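Local coordinates for VgrG protein (Vibrio cholerae, PDB 4DTH) that probably cross-links G-actin as a toxin domain that binds ATP together with magnesium, at residues M111-L114 and A115-T119; G246-N250 and E251-M255; N262-G265 and L266-K270. All coordinates share one frame; numbering follows the deposited sequence.

Interaction 1 of 3, residues M111-L114 and A115-T119. With SO4 (sulfate ion), chain H.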
ATOM      1  N   MET A 111      15.371  -6.728  -8.206  1.00 17.87           N
ATOM      2  CA  MET A 111      14.249  -7.672  -8.149  1.00 16.50           C
ATOM      3  C   MET A 111      14.379  -8.743  -9.217  1.00 20.72           C
ATOM      4  O   MET A 111      14.158  -9.921  -8.920  1.00 20.14           O
ATOM      5  CB  MET A 111      12.920  -6.937  -8.279  1.00 17.86           C
ATOM      6  CG  MET A 111      12.545  -6.201  -7.014  1.00 19.81           C
ATOM      7  SD  MET A 111      10.872  -5.561  -7.106  1.00 22.38           S
ATOM      8  CE  MET A 111      10.762  -4.748  -5.496  1.00 19.01           C
ATOM      9  N   LEU A 112      14.771  -8.349 -10.442  1.00 19.00           N
ATOM     10  CA  LEU A 112      14.967  -9.305 -11.539  1.00 19.34           C
ATOM     11  C   LEU A 112      16.125 -10.240 -11.230  1.00 21.69           C
ATOM     12  O   LEU A 112      16.007 -11.444 -11.473  1.00 20.27           O
ATOM     13  CB  LEU A 112      15.160  -8.611 -12.891  1.00 19.80           C
ATOM     14  CG  LEU A 112      13.917  -7.915 -13.455  1.00 24.58           C
ATOM     15  CD1 LEU A 112      14.308  -6.914 -14.526  1.00 25.52           C
ATOM     16  CD2 LEU A 112      12.885  -8.928 -13.977  1.00 26.57           C
ATOM     17  N   TRP A 113      17.201  -9.711 -10.619  1.00 19.27           N
ATOM     18  CA  TRP A 113      18.345 -10.531 -10.210  1.00 20.03           C
ATOM     19  C   TRP A 113      17.873 -11.561  -9.172  1.00 20.93           C
ATOM     20  O   TRP A 113      18.223 -12.738  -9.279  1.00 19.79           O
ATOM     21  CB  TRP A 113      19.503  -9.687  -9.622  1.00 19.41           C
ATOM     22  CG  TRP A 113      20.479 -10.554  -8.864  1.00 20.76           C
ATOM     23  CD1 TRP A 113      21.372 -11.434  -9.403  1.00 23.43           C
ATOM     24  CD2 TRP A 113      20.498 -10.783  -7.446  1.00 20.08           C
ATOM     25  NE1 TRP A 113      21.973 -12.170  -8.407  1.00 23.05           N
ATOM     26  CE2 TRP A 113      21.449 -11.799  -7.198  1.00 23.94           C
ATOM     27  CE3 TRP A 113      19.802 -10.227  -6.358  1.00 20.98           C
ATOM     28  CZ2 TRP A 113      21.738 -12.254  -5.910  1.00 23.26           C
ATOM     29  CZ3 TRP A 113      20.093 -10.677  -5.080  1.00 22.14           C
ATOM     30  CH2 TRP A 113      21.070 -11.661  -4.865  1.00 22.65           C
ATOM     31  N   LEU A 114      17.127 -11.108  -8.143  1.00 17.63           N
ATOM     32  CA  LEU A 114      16.658 -12.023  -7.099  1.00 17.27           C
ATOM     33  C   LEU A 114      15.775 -13.137  -7.659  1.00 20.71           C
ATOM     34  O   LEU A 114      15.922 -14.285  -7.238  1.00 18.67           O
ATOM     35  CB  LEU A 114      15.985 -11.293  -5.919  1.00 17.31           C
ATOM     36  CG  LEU A 114      15.584 -12.211  -4.751  1.00 20.77           C
ATOM     37  CD1 LEU A 114      16.800 -12.841  -4.084  1.00 20.50           C
ATOM     38  CD2 LEU A 114      14.747 -11.471  -3.735  1.00 22.60           C
ATOM     39  N   ALA A 115      14.920 -12.819  -8.653  1.00 18.64           N
ATOM     40  CA  ALA A 115      14.081 -13.834  -9.301  1.00 18.72           C
ATOM     41  C   ALA A 115      14.961 -14.902  -9.967  1.00 21.15           C
ATOM     42  O   ALA A 115      14.670 -16.089  -9.830  1.00 19.99           O
ATOM     43  CB  ALA A 115      13.162 -13.188 -10.322  1.00 19.35           C
ATOM     44  N   THR A 116      16.062 -14.495 -10.633  1.00 18.47           N
ATOM     45  CA  THR A 116      16.973 -15.479 -11.230  1.00 18.59           C
ATOM     46  C   THR A 116      17.679 -16.299 -10.148  1.00 22.19           C
ATOM     47  O   THR A 116      17.864 -17.501 -10.320  1.00 20.90           O
ATOM     48  CB  THR A 116      17.958 -14.848 -12.228  1.00 27.02           C
ATOM     49  OG1 THR A 116      18.994 -14.142 -11.532  1.00 35.88           O
ATOM     50  CG2 THR A 116      17.270 -13.968 -13.250  1.00 18.06           C
ATOM     51  N   HIS A 117      18.047 -15.649  -9.029  1.00 19.64           N
ATOM     52  CA  HIS A 117      18.686 -16.317  -7.889  1.00 19.56           C
ATOM     53  C   HIS A 117      17.723 -17.362  -7.276  1.00 21.31           C
ATOM     54  O   HIS A 117      18.148 -18.481  -6.957  1.00 20.45           O
ATOM     55  CB  HIS A 117      19.138 -15.265  -6.855  1.00 20.66           C
ATOM     56  CG  HIS A 117      19.742 -15.859  -5.627  1.00 24.57           C
ATOM     57  ND1 HIS A 117      21.070 -16.245  -5.588  1.00 27.32           N
ATOM     58  CD2 HIS A 117      19.175 -16.113  -4.425  1.00 26.59           C
ATOM     59  CE1 HIS A 117      21.264 -16.735  -4.373  1.00 26.82           C
ATOM     60  NE2 HIS A 117      20.155 -16.673  -3.638  1.00 26.86           N
ATOM     61  N   PHE A 118      16.426 -17.005  -7.149  1.00 17.63           N
ATOM     62  CA  PHE A 118      15.383 -17.912  -6.646  1.00 16.99           C
ATOM     63  C   PHE A 118      15.206 -19.107  -7.591  1.00 19.68           C
ATOM     64  O   PHE A 118      14.992 -20.224  -7.117  1.00 17.78           O
ATOM     65  CB  PHE A 118      14.048 -17.168  -6.487  1.00 18.80           C
ATOM     66  CG  PHE A 118      13.789 -16.462  -5.170  1.00 19.46           C
ATOM     67  CD1 PHE A 118      14.009 -17.113  -3.957  1.00 22.68           C
ATOM     68  CD2 PHE A 118      13.196 -15.206  -5.144  1.00 21.27           C
ATOM     69  CE1 PHE A 118      13.696 -16.489  -2.742  1.00 23.23           C
ATOM     70  CE2 PHE A 118      12.888 -14.584  -3.926  1.00 23.61           C
ATOM     71  CZ  PHE A 118      13.156 -15.224  -2.735  1.00 21.60           C
ATOM     72  N   THR A 119      15.277 -18.864  -8.924  1.00 17.21           N
ATOM     73  CA  THR A 119      15.169 -19.915  -9.959  1.00 16.95           C
ATOM     74  C   THR A 119      16.244 -20.993  -9.713  1.00 20.44           C
ATOM     75  O   THR A 119      15.928 -22.181  -9.740  1.00 20.58           O
ATOM     76  CB  THR A 119      15.216 -19.301 -11.374  1.00 22.19           C
ATOM     77  OG1 THR A 119      14.161 -18.346 -11.510  1.00 21.37           O
ATOM     78  CG2 THR A 119      15.109 -20.360 -12.484  1.00 22.61           C
TER
HETATM   79  S   SO4 H 407      24.006 -15.225  -7.945  1.00 43.38           S
HETATM   80  O1  SO4 H 407      24.777 -16.301  -8.561  1.00 43.81           O
HETATM   81  O2  SO4 H 407      22.562 -15.544  -7.997  1.00 43.92           O
HETATM   82  O3  SO4 H 407      24.408 -15.095  -6.547  1.00 43.88           O
HETATM   83  O4  SO4 H 407      24.256 -13.965  -8.679  1.00 40.18           O
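Ala115 begins the second half of an alpha-helical run by giving its N-H to Met111 O at 3.0 Å, one rung of the i to i+4 ladder of helix 101-124. Thr116 N continues the ladder to Leu112 O, and its hydroxyl turns back on the helix: OG1, lodged between backbone N and carbonyl carbon (chi1 76°), donates to Trp113 O at 2.8 Å. That carbonyl therefore holds two donors, since His117 N lies in its plane at 2.9 Å. The His117 side chain puts CB over one face of the Trp113 indole near its rim, while the two rings meet obliquely, planes 32° apart. Both serve one sulfate, probably from the crystallisation liquor: Trp113 NE1 reaches O4 at 2.9 Å almost straight (170°), and His117 ND1 reaches O2 at 2.9 Å, each from a ring edge. Glu136 N also binds this anion. Phe118 packs on Leu60 of strand 56-68, and Leu114 on both Phe58 and Leu60; Leu114 CD1 lies over one face of the Phe118 ring toward its rim, and Leu114 CD2 is 3.6 Å from Phe118 CE2. Thr119 OG1, which also bonds with Ile166 N, and Thr119 N approach Ala115 O from opposite faces of the carbonyl plane.

Interaction 2 of 3, residues G246-N250 and E251-M255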
ATOM      1  N   GLY A 246     -22.371  -3.461   1.566  1.00 19.29           N
ATOM      2  CA  GLY A 246     -23.000  -3.804   2.841  1.00 18.81           C
ATOM      3  C   GLY A 246     -21.965  -3.922   3.943  1.00 21.09           C
ATOM      4  O   GLY A 246     -21.833  -4.975   4.566  1.00 21.01           O
ATOM      5  N   ILE A 247     -21.204  -2.839   4.162  1.00 18.30           N
ATOM      6  CA  ILE A 247     -20.113  -2.835   5.142  1.00 18.18           C
ATOM      7  C   ILE A 247     -20.584  -2.257   6.470  1.00 21.08           C
ATOM      8  O   ILE A 247     -21.163  -1.175   6.484  1.00 20.29           O
ATOM      9  CB  ILE A 247     -18.890  -2.047   4.589  1.00 20.74           C
ATOM     10  CG1 ILE A 247     -18.409  -2.631   3.231  1.00 21.97           C
ATOM     11  CG2 ILE A 247     -17.730  -2.020   5.611  1.00 20.30           C
ATOM     12  CD1 ILE A 247     -17.402  -1.742   2.476  1.00 28.74           C
ATOM     13  N   TYR A 248     -20.240  -2.930   7.587  1.00 18.59           N
ATOM     14  CA  TYR A 248     -20.551  -2.397   8.918  1.00 18.72           C
ATOM     15  C   TYR A 248     -19.483  -1.342   9.236  1.00 23.62           C
ATOM     16  O   TYR A 248     -18.313  -1.696   9.406  1.00 23.60           O
ATOM     17  CB  TYR A 248     -20.515  -3.523   9.965  1.00 19.35           C
ATOM     18  CG  TYR A 248     -21.759  -4.380   9.931  1.00 20.10           C
ATOM     19  CD1 TYR A 248     -21.899  -5.407   9.000  1.00 21.51           C
ATOM     20  CD2 TYR A 248     -22.803  -4.159  10.824  1.00 20.90           C
ATOM     21  CE1 TYR A 248     -23.061  -6.175   8.937  1.00 22.57           C
ATOM     22  CE2 TYR A 248     -23.960  -4.934  10.786  1.00 21.67           C
ATOM     23  CZ  TYR A 248     -24.087  -5.936   9.837  1.00 27.55           C
ATOM     24  OH  TYR A 248     -25.223  -6.705   9.803  1.00 26.26           O
ATOM     25  N   ILE A 249     -19.895  -0.048   9.261  0.50 21.00           N
ATOM     26  CA  ILE A 249     -19.055   1.132   9.562  0.50 21.38           C
ATOM     27  C   ILE A 249     -19.499   1.681  10.894  0.50 24.75           C
ATOM     28  O   ILE A 249     -20.633   2.151  10.994  0.50 23.13           O
ATOM     29  CB  ILE A 249     -19.175   2.276   8.492  0.50 24.79           C
ATOM     30  CG1 ILE A 249     -18.993   1.786   7.043  0.50 24.96           C
ATOM     31  CG2 ILE A 249     -18.275   3.495   8.842  0.50 26.58           C
ATOM     32  CD1 ILE A 249     -17.608   1.410   6.627  0.50 29.56           C
ATOM     33  N   ASN A 250     -18.600   1.690  11.903  1.00 22.91           N
ATOM     34  CA  ASN A 250     -18.922   2.228  13.236  1.00 24.06           C
ATOM     35  C   ASN A 250     -20.174   1.513  13.758  1.00 27.80           C
ATOM     36  O   ASN A 250     -20.177   0.283  13.810  1.00 28.26           O
ATOM     37  CB  ASN A 250     -19.104   3.769  13.200  1.00 29.69           C
ATOM     38  CG  ASN A 250     -18.088   4.534  13.961  1.00 56.04           C
ATOM     39  OD1 ASN A 250     -16.989   4.046  14.255  1.00 56.96           O
ATOM     40  ND2 ASN A 250     -18.422   5.784  14.218  1.00 46.61           N
ATOM     41  N   GLU A 251     -21.272   2.266  13.973  1.00 23.69           N
ATOM     42  CA  GLU A 251     -22.540   1.714  14.442  1.00 23.97           C
ATOM     43  C   GLU A 251     -23.579   1.541  13.319  1.00 26.83           C
ATOM     44  O   GLU A 251     -24.687   1.096  13.596  1.00 27.94           O
ATOM     45  CB  GLU A 251     -23.101   2.539  15.614  1.00 25.64           C
ATOM     46  CG  GLU A 251     -22.324   2.355  16.910  1.00 39.21           C
ATOM     47  CD  GLU A 251     -22.751   3.265  18.046  1.00 66.78           C
ATOM     48  OE1 GLU A 251     -23.922   3.173  18.481  1.00 65.83           O
ATOM     49  OE2 GLU A 251     -21.902   4.054  18.520  1.00 66.72           O
ATOM     50  N   TRP A 252     -23.216   1.856  12.049  1.00 22.26           N
ATOM     51  CA  TRP A 252     -24.156   1.702  10.930  1.00 20.76           C
ATOM     52  C   TRP A 252     -24.283   0.251  10.536  1.00 23.23           C
ATOM     53  O   TRP A 252     -23.276  -0.428  10.301  1.00 22.01           O
ATOM     54  CB  TRP A 252     -23.740   2.525   9.703  1.00 18.67           C
ATOM     55  CG  TRP A 252     -24.745   2.465   8.591  1.00 18.53           C
ATOM     56  CD1 TRP A 252     -25.950   3.107   8.541  1.00 20.88           C
ATOM     57  CD2 TRP A 252     -24.619   1.751   7.350  1.00 17.68           C
ATOM     58  NE1 TRP A 252     -26.588   2.822   7.356  1.00 19.59           N
ATOM     59  CE2 TRP A 252     -25.777   2.027   6.589  1.00 20.51           C
ATOM     60  CE3 TRP A 252     -23.617   0.939   6.786  1.00 17.87           C
ATOM     61  CZ2 TRP A 252     -25.972   1.509   5.303  1.00 19.20           C
ATOM     62  CZ3 TRP A 252     -23.814   0.419   5.513  1.00 18.67           C
ATOM     63  CH2 TRP A 252     -24.974   0.715   4.779  1.00 19.66           C
ATOM     64  N   ASP A 253     -25.536  -0.211  10.469  1.00 20.94           N
ATOM     65  CA  ASP A 253     -25.873  -1.583  10.119  1.00 20.97           C
ATOM     66  C   ASP A 253     -26.485  -1.609   8.715  1.00 23.65           C
ATOM     67  O   ASP A 253     -27.601  -1.119   8.527  1.00 24.83           O
ATOM     68  CB  ASP A 253     -26.833  -2.172  11.176  1.00 23.21           C
ATOM     69  CG  ASP A 253     -27.318  -3.587  10.905  1.00 26.52           C
ATOM     70  OD1 ASP A 253     -26.918  -4.172   9.870  1.00 22.94           O
ATOM     71  OD2 ASP A 253     -28.124  -4.092  11.699  1.00 27.62           O
ATOM     72  N   PRO A 254     -25.772  -2.169   7.708  1.00 20.27           N
ATOM     73  CA  PRO A 254     -26.339  -2.225   6.341  1.00 20.21           C
ATOM     74  C   PRO A 254     -27.688  -2.933   6.239  1.00 25.80           C
ATOM     75  O   PRO A 254     -28.525  -2.538   5.424  1.00 25.81           O
ATOM     76  CB  PRO A 254     -25.267  -2.972   5.543  1.00 21.30           C
ATOM     77  CG  PRO A 254     -24.467  -3.722   6.578  1.00 24.92           C
ATOM     78  CD  PRO A 254     -24.438  -2.796   7.758  1.00 20.61           C
ATOM     79  N   MET A 255     -27.920  -3.937   7.096  1.00 24.56           N
ATOM     80  CA  MET A 255     -29.183  -4.681   7.136  1.00 25.46           C
ATOM     81  C   MET A 255     -30.371  -3.793   7.553  1.00 32.43           C
ATOM     82  O   MET A 255     -31.498  -4.063   7.132  1.00 33.31           O
ATOM     83  CB  MET A 255     -29.061  -5.950   8.004  1.00 27.71           C
ATOM     84  CG  MET A 255     -28.169  -7.035   7.389  1.00 30.16           C
ATOM     85  SD  MET A 255     -28.885  -7.827   5.915  1.00 33.95           S
ATOM     86  CE  MET A 255     -30.157  -8.889   6.707  1.00 31.51           C
TER
HETATM   87  O   HOH W   1     -21.822  -1.305  12.469  1.00 30.20           O
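Trp252 N donates to Ile249 O at 2.8 Å, approaching tilted from the carbonyl plane and closing a type II' beta turn with Asn250 and Glu251 at its corners. Asn250 takes the positive phi that this turn demands. The chain reverses here, the end-to-end directions of 246-250 and 251-255 differing by 162°, and a water bridges the carbonyls of Asn250 and Trp252 by donating to Asn250 O at 2.7 Å and to Trp252 O at 2.8 Å. Farther from the corner, Pro254 lies on the Tyr248 ring: its CD sits 3.5 Å from the ring centroid and just 3° off the normal, while its CG leans over toward CE1. Asp253 runs alongside the same phenol, pointing the same way, with ring and carboxylate planes 27° apart. Its OD1 accepts Met255 N at 3.0 Å from above the carboxylate plane, forming an Asx turn. Trp252 turns the edge of its indole to Ile247 O, 3.2 Å from CZ3, and Pro254 N rests over one of its faces near the rim. The Trp252 indole touches Ala242 of helix 221-245 and Leu314 of helix 312-323, joining the turn to both helices; NE1 is held by Glu257. Glu251 N is bonded to Asn317 OD1 on helix 312-323. Proline CD is bonded to an amide nitrogen, which makes its hydrogens slightly electron-poor, and the electron-rich face of a phenol is a favourable surface for them, so the CH-pi contact adds a weak attraction between the two arms, beyond the hydrogen bond that closes the turn.

Interaction 3 of 3, residues N262-G265 and L266-K270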
ATOM      1  N   ASN A 262     -21.890  -8.052   1.177  1.00 26.37           N
ATOM      2  CA  ASN A 262     -21.230  -8.797   0.118  1.00 26.72           C
ATOM      3  C   ASN A 262     -19.737  -8.518   0.091  1.00 30.33           C
ATOM      4  O   ASN A 262     -19.101  -8.665  -0.943  1.00 30.59           O
ATOM      5  CB  ASN A 262     -21.926  -8.658  -1.240  1.00 30.82           C
ATOM      6  CG  ASN A 262     -22.030  -7.250  -1.762  1.00 55.03           C
ATOM      7  OD1 ASN A 262     -21.263  -6.834  -2.636  1.00 48.60           O
ATOM      8  ND2 ASN A 262     -23.029  -6.512  -1.287  1.00 49.19           N
ATOM      9  N   ALA A 263     -19.181  -8.131   1.260  1.00 26.01           N
ATOM     10  CA  ALA A 263     -17.755  -7.911   1.493  1.00 24.98           C
ATOM     11  C   ALA A 263     -17.511  -8.085   2.978  1.00 28.27           C
ATOM     12  O   ALA A 263     -18.433  -7.894   3.782  1.00 28.89           O
ATOM     13  CB  ALA A 263     -17.323  -6.517   1.042  1.00 25.46           C
ATOM     14  N   ASN A 264     -16.277  -8.441   3.355  0.50 24.29           N
ATOM     15  CA  ASN A 264     -15.966  -8.654   4.763  0.50 23.85           C
ATOM     16  C   ASN A 264     -15.595  -7.376   5.539  0.50 27.78           C
ATOM     17  O   ASN A 264     -15.421  -7.416   6.757  0.50 28.64           O
ATOM     18  CB  ASN A 264     -14.960  -9.791   4.946  0.50 24.00           C
ATOM     19  CG  ASN A 264     -15.434 -11.125   4.377  0.50 43.62           C
ATOM     20  OD1 ASN A 264     -14.641 -11.922   3.870  0.50 42.31           O
ATOM     21  ND2 ASN A 264     -16.735 -11.401   4.423  0.50 32.90           N
ATOM     22  N   GLY A 265     -15.537  -6.255   4.836  1.00 23.81           N
ATOM     23  CA  GLY A 265     -15.219  -4.973   5.446  1.00 22.37           C
ATOM     24  C   GLY A 265     -14.491  -4.057   4.499  1.00 23.40           C
ATOM     25  O   GLY A 265     -14.362  -4.368   3.313  1.00 22.46           O
ATOM     26  N   LEU A 266     -14.004  -2.924   5.032  1.00 20.83           N
ATOM     27  CA  LEU A 266     -13.249  -1.925   4.258  1.00 20.44           C
ATOM     28  C   LEU A 266     -11.946  -2.493   3.668  1.00 24.63           C
ATOM     29  O   LEU A 266     -11.510  -2.026   2.610  1.00 24.00           O
ATOM     30  CB  LEU A 266     -12.933  -0.677   5.105  1.00 20.53           C
ATOM     31  CG  LEU A 266     -14.122   0.207   5.522  1.00 25.05           C
ATOM     32  CD1 LEU A 266     -13.689   1.243   6.568  1.00 25.15           C
ATOM     33  CD2 LEU A 266     -14.758   0.889   4.311  1.00 29.62           C
ATOM     34  N   THR A 267     -11.348  -3.511   4.332  1.00 21.38           N
ATOM     35  CA  THR A 267     -10.083  -4.127   3.886  1.00 21.44           C
ATOM     36  C   THR A 267     -10.270  -5.273   2.896  1.00 25.47           C
ATOM     37  O   THR A 267      -9.280  -5.838   2.421  1.00 24.64           O
ATOM     38  CB  THR A 267      -9.235  -4.569   5.085  1.00 26.70           C
ATOM     39  OG1 THR A 267      -9.946  -5.584   5.790  1.00 26.59           O
ATOM     40  CG2 THR A 267      -8.903  -3.423   6.015  1.00 24.95           C
ATOM     41  N   ASP A 268     -11.517  -5.629   2.586  1.00 21.93           N
ATOM     42  CA  ASP A 268     -11.784  -6.704   1.642  1.00 21.43           C
ATOM     43  C   ASP A 268     -11.133  -6.351   0.292  1.00 26.22           C
ATOM     44  O   ASP A 268     -11.322  -5.220  -0.167  1.00 25.19           O
ATOM     45  CB  ASP A 268     -13.306  -6.896   1.485  1.00 22.65           C
ATOM     46  CG  ASP A 268     -13.699  -8.133   0.708  1.00 26.30           C
ATOM     47  OD1 ASP A 268     -13.220  -8.293  -0.434  1.00 27.36           O
ATOM     48  OD2 ASP A 268     -14.565  -8.885   1.193  1.00 23.75           O
ATOM     49  N   PRO A 269     -10.332  -7.262  -0.329  1.00 24.12           N
ATOM     50  CA  PRO A 269      -9.684  -6.925  -1.615  1.00 24.00           C
ATOM     51  C   PRO A 269     -10.609  -6.328  -2.672  1.00 25.42           C
ATOM     52  O   PRO A 269     -10.169  -5.440  -3.398  1.00 23.32           O
ATOM     53  CB  PRO A 269      -9.096  -8.258  -2.088  1.00 26.57           C
ATOM     54  CG  PRO A 269      -8.917  -9.057  -0.858  1.00 31.17           C
ATOM     55  CD  PRO A 269      -9.962  -8.626   0.119  1.00 26.56           C
ATOM     56  N   LYS A 270     -11.882  -6.783  -2.760  1.00 22.76           N
ATOM     57  CA  LYS A 270     -12.778  -6.202  -3.756  1.00 22.96           C
ATOM     58  C   LYS A 270     -13.171  -4.759  -3.438  1.00 24.10           C
ATOM     59  O   LYS A 270     -13.398  -3.976  -4.360  1.00 23.40           O
ATOM     60  CB  LYS A 270     -13.972  -7.101  -4.103  1.00 26.70           C
ATOM     61  CG  LYS A 270     -14.997  -7.308  -3.024  1.00 39.89           C
ATOM     62  CD  LYS A 270     -16.002  -8.334  -3.526  1.00 42.86           C
ATOM     63  CE  LYS A 270     -16.681  -9.043  -2.404  1.00 44.36           C
ATOM     64  NZ  LYS A 270     -17.746  -9.952  -2.903  1.00 37.81           N
TER
HETATM   65  O   HOH W   2     -19.362  -8.777  -4.735  1.00 52.09           O
HETATM   66  O   HOH W   3     -15.955 -11.269   0.788  1.00 53.03           O
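Asp268 reaches back to Asn264 and forms the tight part of this bend, where OD2 accepts Asn264 N at 2.8 Å in a nearly straight bond (168°) through its anti lone pair. The same oxygen lies close against Ala263, 3.6 Å from its CB. With CG placed opposite the backbone N (chi1 -170°), the carboxylate is carried across to the 262-265 side, and its other oxygen, OD1, turns to the chain ahead and accepts Lys270 N at 3.1 Å. Asp268 is thus the N-cap of helix 269-275, with Pro269 as the first helical residue; one carboxylate ties the preceding loop to the first turn, and the partial positive charge of a helix start would probably favour its negative charge. A type I beta turn from Gly265 to Asp268 leads into the cap. Its closing bond, Asp268 N to Gly265 O at 3.2 Å, is longer, and the donor stands well above the carbonyl plane. Gly265 adopts backbone angles (phi 149°) suited to glycine, since a CB there would meet the N of Leu266 and the carbonyl oxygen before it. The outer side is looser and wetter. A water donates to Asp268 OD2 at 2.8 Å; its long bond to Asn264 OD1 is weak and doubtful, as that side chain is modelled in two positions. Lys270 stretches its chain past Ala263 toward Asn262, where the bond from NZ to Asn262 O is weak and the position of that oxygen uncertain. A second water accepts from Lys270 NZ at 2.7 Å and makes a long, weak bond to Asn262 OD1, while Asn262 ND2 is bonded to Thr260 O and Lys244 O.

How the interactions relate
Interactions 2 and 3 lie in succession along the connection from helix 221-245 into the start of helix 269-275, their centres 12 Å apart, and they pack directly: Ile247 CG2 lies 3.9 Å from Gly265 CA. Interaction 1 stands apart on helix 101-124, its centre about 45 Å from that of interaction 2, across the centre of the chain, and about 33 Å from that of interaction 3. Two of the three lie near the nucleotide: the side chain of Thr267 in interaction 3 is about 7 Å from ATP, and that of Met111 in interaction 1 about 8 Å. Met111 also touches Ile27 and Asn29, which flank Glu28, a ligand of both magnesium ions.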